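PDB 3Q6C: probable receptor YhhM from Klebsiella variicola At-22, which is of unknown function, belongs to the DUF2500 (YhhM-like) family and may act as a receptor. Local coordinates for residues Leu1-Lys11 and Leu60-Lys71. Residues are numbered along the deposited sequence; the frame is centred on the assembly and turned at random.
Sequences LLQKRVIVSNK and LSVGDRGMLSYK
Val8 sits where strand 2-11 meets the turn before strand 65-71, and both its backbone polar atoms are used there: N donates to Asp64 O at 2.7 Å, and O accepts Gly63 N in the carbonyl plane, on a lone pair. With CG1 anti to the backbone N (chi1 -179°), the side chain reaches into the turn, CG1 lying 3.6 Å from Val62 CA and CG2 against Asp64 O. Val8 is buried and also touches Phe78 of strand 74-80. Gly63, at a positive phi, lets the chain pass through the type II turn Ser61-Asp64. Beyond it the aliphatic part of Lys11 slides antiparallel past Val62, CD 3.6 Å from Val62 CG2, and its NZ hydrogen-bonds Leu60 O from above the carbonyl plane; Tyr57 gives the same lysine a cation-pi partner. From the Ile7-Arg65 pair to the Leu2-Tyr70 pair the two strands run antiparallel as neighbours in a five-stranded sheet, 2-15 lying between 33-41 and 65-71. Gly66 N reaches Val6 O at 2.8 Å, and on the face of Val6 and Leu68, both buried, Val6 CG2 packs 4.0 Å from Leu68 CB. Further along it, toward the exposed end, Leu2 CB approaches Tyr70 CZ at 4.1 Å, while Lys4 CB lies at the ring's edge. The face carrying Arg5, Ile7, Arg65 and Met67 is more open to solvent than the Val6-Leu68 part: Met67, a selenomethionine, folds back at chi2 and chi3 to bring CE within 3.8 Å of Arg5 CG, while the Arg5 guanidinium reaches on to salt bridges with Glu42 and Asp81. Ile7 CG1 lies over one face of the Arg65 guanidinium, offset toward its rim, and CD1 comes 3.4 Å from NH2 of Arg65.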
loop_
_atom_site.group_PDB
_atom_site.type_symbol
_atom_site.label_atom_id
_atom_site.label_comp_id
_atom_site.label_asym_id
_atom_site.label_seq_id
_atom_site.Cartn_x
_atom_site.Cartn_y
_atom_site.Cartn_z
ATOM N N LEU A 1 15.453 1.813 -2.774
ATOM C CA LEU A 1 14.871 0.623 -3.460
ATOM C C LEU A 1 14.887 -0.641 -2.589
ATOM O O LEU A 1 15.542 -1.629 -2.934
ATOM C CB LEU A 1 15.619 0.367 -4.772
ATOM C CG LEU A 1 17.157 0.348 -4.756
ATOM C CD1 LEU A 1 17.667 -0.076 -6.134
ATOM C CD2 LEU A 1 17.717 1.729 -4.386
ATOM N N LEU A 2 14.147 -0.605 -1.480
ATOM C CA LEU A 2 14.062 -1.720 -0.536
ATOM C C LEU A 2 12.816 -2.598 -0.665
ATOM O O LEU A 2 11.899 -2.304 -1.429
ATOM C CB LEU A 2 14.089 -1.206 0.903
ATOM C CG LEU A 2 15.181 -0.282 1.429
ATOM C CD1 LEU A 2 16.523 -0.810 0.994
ATOM C CD2 LEU A 2 14.963 1.129 0.927
ATOM N N GLN A 3 12.813 -3.676 0.121
ATOM C CA GLN A 3 11.723 -4.644 0.216
ATOM C C GLN A 3 11.541 -4.961 1.700
ATOM O O GLN A 3 12.527 -5.076 2.431
ATOM C CB GLN A 3 12.054 -5.950 -0.504
ATOM C CG GLN A 3 12.236 -5.842 -2.000
ATOM C CD GLN A 3 11.858 -7.133 -2.712
ATOM O OE1 GLN A 3 10.682 -7.390 -2.973
ATOM N NE2 GLN A 3 12.853 -7.959 -3.017
ATOM N N LYS A 4 10.289 -5.094 2.138
ATOM C CA LYS A 4 9.971 -5.410 3.530
ATOM C C LYS A 4 8.663 -6.208 3.603
ATOM O O LYS A 4 7.726 -5.929 2.860
ATOM C CB LYS A 4 9.836 -4.123 4.354
ATOM C CG LYS A 4 9.735 -4.344 5.865
ATOM C CD LYS A 4 9.502 -3.026 6.592
ATOM C CE LYS A 4 9.397 -3.178 8.118
ATOM N NZ LYS A 4 10.693 -3.435 8.810
ATOM N N ARG A 5 8.604 -7.202 4.487
ATOM C CA ARG A 5 7.395 -8.005 4.633
ATOM C C ARG A 5 6.401 -7.237 5.491
ATOM O O ARG A 5 6.699 -6.878 6.626
ATOM C CB ARG A 5 7.699 -9.352 5.297
ATOM C CG ARG A 5 8.813 -10.139 4.625
ATOM C CD ARG A 5 8.766 -11.622 4.984
ATOM N NE ARG A 5 7.652 -12.287 4.308
ATOM C CZ ARG A 5 6.448 -12.471 4.840
ATOM N NH1 ARG A 5 6.195 -12.048 6.071
ATOM N NH2 ARG A 5 5.491 -13.062 4.132
ATOM N N VAL A 6 5.217 -6.978 4.956
ATOM C CA VAL A 6 4.221 -6.241 5.722
ATOM C C VAL A 6 2.841 -6.795 5.460
ATOM O O VAL A 6 2.663 -7.715 4.654
ATOM C CB VAL A 6 4.180 -4.748 5.330
ATOM C CG1 VAL A 6 5.574 -4.138 5.383
ATOM C CG2 VAL A 6 3.573 -4.610 3.950
ATOM N N ILE A 7 1.867 -6.225 6.158
ATOM C CA ILE A 7 0.485 -6.610 5.965
ATOM C C ILE A 7 -0.212 -5.356 5.454
ATOM O O ILE A 7 0.197 -4.236 5.768
ATOM C CB ILE A 7 -0.171 -7.087 7.279
ATOM C CG1 ILE A 7 -1.557 -7.648 6.977
ATOM C CG2 ILE A 7 -0.294 -5.940 8.263
ATOM C CD1 ILE A 7 -2.248 -8.276 8.178
ATOM N N VAL A 8 -1.242 -5.542 4.640
ATOM C CA VAL A 8 -1.988 -4.410 4.106
ATOM C C VAL A 8 -2.931 -3.859 5.176
ATOM O O VAL A 8 -4.083 -4.282 5.292
ATOM C CB VAL A 8 -2.788 -4.821 2.860
ATOM C CG1 VAL A 8 -3.547 -3.632 2.308
ATOM C CG2 VAL A 8 -1.835 -5.363 1.803
ATOM N N SER A 9 -2.395 -2.922 5.962
ATOM C CA SER A 9 -3.098 -2.255 7.054
ATOM C C SER A 9 -4.503 -1.834 6.712
ATOM O O SER A 9 -5.467 -2.363 7.262
ATOM C CB SER A 9 -2.339 -0.999 7.489
ATOM O OG SER A 9 -1.346 -1.283 8.441
ATOM N N ASN A 10 -4.614 -0.851 5.826
ATOM C CA ASN A 10 -5.911 -0.339 5.433
ATOM C C ASN A 10 -5.844 0.424 4.130
ATOM O O ASN A 10 -4.764 0.744 3.640
ATOM C CB ASN A 10 -6.470 0.584 6.518
ATOM C CG ASN A 10 -5.803 1.945 6.524
ATOM O OD1 ASN A 10 -4.596 2.047 6.722
ATOM N ND2 ASN A 10 -6.586 2.997 6.298
ATOM N N LYS A 11 -7.023 0.721 3.592
ATOM C CA LYS A 11 -7.173 1.452 2.342
ATOM C C LYS A 11 -8.228 2.545 2.492
ATOM O O LYS A 11 -9.287 2.339 3.091
ATOM C CB LYS A 11 -7.588 0.493 1.222
ATOM C CG LYS A 11 -6.436 -0.317 0.632
ATOM C CD LYS A 11 -6.942 -1.479 -0.226
ATOM C CE LYS A 11 -7.820 -1.018 -1.393
ATOM N NZ LYS A 11 -8.502 -2.186 -2.036
ATOM N N LEU A 60 -4.864 -4.130 -4.571
ATOM C CA LEU A 60 -4.538 -4.528 -3.205
ATOM C C LEU A 60 -5.737 -5.034 -2.433
ATOM O O LEU A 60 -6.879 -4.686 -2.730
ATOM C CB LEU A 60 -3.952 -3.354 -2.427
ATOM C CG LEU A 60 -2.603 -2.775 -2.829
ATOM C CD1 LEU A 60 -2.241 -1.702 -1.821
ATOM C CD2 LEU A 60 -1.533 -3.861 -2.863
ATOM N N SER A 61 -5.462 -5.846 -1.418
ATOM C CA SER A 61 -6.513 -6.398 -0.566
ATOM C C SER A 61 -6.189 -6.209 0.909
ATOM O O SER A 61 -5.267 -6.826 1.435
ATOM C CB SER A 61 -6.720 -7.883 -0.856
ATOM O OG SER A 61 -7.364 -8.050 -2.103
ATOM N N VAL A 62 -6.949 -5.346 1.571
ATOM C CA VAL A 62 -6.726 -5.101 2.981
ATOM C C VAL A 62 -6.688 -6.432 3.705
ATOM O O VAL A 62 -7.625 -7.216 3.615
ATOM C CB VAL A 62 -7.839 -4.233 3.580
ATOM C CG1 VAL A 62 -7.671 -4.151 5.091
ATOM C CG2 VAL A 62 -7.790 -2.840 2.964
ATOM N N GLY A 63 -5.592 -6.691 4.405
ATOM C CA GLY A 63 -5.480 -7.944 5.126
ATOM C C GLY A 63 -4.380 -8.852 4.613
ATOM O O GLY A 63 -3.830 -9.645 5.369
ATOM N N ASP A 64 -4.064 -8.746 3.330
ATOM C CA ASP A 64 -3.011 -9.558 2.746
ATOM C C ASP A 64 -1.657 -9.183 3.326
ATOM O O ASP A 64 -1.422 -8.032 3.688
ATOM C CB ASP A 64 -2.976 -9.358 1.237
ATOM C CG ASP A 64 -3.951 -10.252 0.510
ATOM O OD1 ASP A 64 -4.936 -10.704 1.138
ATOM O OD2 ASP A 64 -3.731 -10.498 -0.698
ATOM N N ARG A 65 -0.774 -10.164 3.443
ATOM C CA ARG A 65 0.564 -9.897 3.932
ATOM C C ARG A 65 1.504 -10.376 2.846
ATOM O O ARG A 65 1.257 -11.393 2.197
ATOM C CB ARG A 65 0.845 -10.620 5.253
ATOM C CG ARG A 65 0.662 -12.111 5.228
ATOM C CD ARG A 65 1.105 -12.733 6.549
ATOM N NE ARG A 65 0.520 -12.069 7.717
ATOM C CZ ARG A 65 -0.787 -11.978 7.970
ATOM N NH1 ARG A 65 -1.672 -12.509 7.130
ATOM N NH2 ARG A 65 -1.212 -11.359 9.068
ATOM N N GLY A 66 2.566 -9.620 2.618
ATOM C CA GLY A 66 3.498 -10.006 1.590
ATOM C C GLY A 66 4.695 -9.096 1.528
ATOM O O GLY A 66 5.087 -8.496 2.535
HETATM N N MSE A 67 5.263 -8.984 0.331
HETATM C CA MSE A 67 6.449 -8.174 0.103
HETATM C C MSE A 67 6.119 -6.813 -0.497
HETATM O O MSE A 67 5.501 -6.726 -1.563
HETATM C CB MSE A 67 7.403 -8.924 -0.831
HETATM C CG MSE A 67 8.866 -8.545 -0.685
HETATM SE SE MSE A 67 9.589 -9.013 1.056
HETATM C CE MSE A 67 9.350 -10.935 0.969
ATOM N N LEU A 68 6.544 -5.757 0.189
ATOM C CA LEU A 68 6.321 -4.390 -0.271
ATOM C C LEU A 68 7.617 -3.810 -0.822
ATOM O O LEU A 68 8.611 -3.730 -0.106
ATOM C CB LEU A 68 5.846 -3.503 0.879
ATOM C CG LEU A 68 5.811 -2.006 0.563
ATOM C CD1 LEU A 68 4.595 -1.679 -0.290
ATOM C CD2 LEU A 68 5.768 -1.220 1.842
ATOM N N SER A 69 7.610 -3.413 -2.089
ATOM C CA SER A 69 8.792 -2.820 -2.703
ATOM C C SER A 69 8.566 -1.329 -2.680
ATOM O O SER A 69 7.491 -0.861 -3.052
ATOM C CB SER A 69 8.955 -3.283 -4.152
ATOM O OG SER A 69 9.125 -4.688 -4.232
ATOM N N TYR A 70 9.568 -0.577 -2.240
ATOM C CA TYR A 70 9.414 0.871 -2.181
ATOM C C TYR A 70 10.710 1.671 -2.165
ATOM O O TYR A 70 11.740 1.206 -1.687
ATOM C CB TYR A 70 8.610 1.256 -0.941
ATOM C CG TYR A 70 9.347 0.967 0.349
ATOM C CD1 TYR A 70 9.388 -0.327 0.885
ATOM C CD2 TYR A 70 10.038 1.981 1.011
ATOM C CE1 TYR A 70 10.104 -0.599 2.056
ATOM C CE2 TYR A 70 10.754 1.724 2.170
ATOM C CZ TYR A 70 10.785 0.434 2.690
ATOM O OH TYR A 70 11.514 0.197 3.834
ATOM N N LYS A 71 10.625 2.886 -2.691
ATOM C CA LYS A 71 11.741 3.813 -2.709
ATOM C C LYS A 71 11.209 5.066 -2.016
ATOM O O LYS A 71 10.424 5.818 -2.590
ATOM C CB LYS A 71 12.170 4.129 -4.141
ATOM C CG LYS A 71 13.356 5.091 -4.218
ATOM C CD LYS A 71 13.818 5.355 -5.656
ATOM C CE LYS A 71 14.455 4.118 -6.304
ATOM N NZ LYS A 71 13.520 2.957 -6.416
#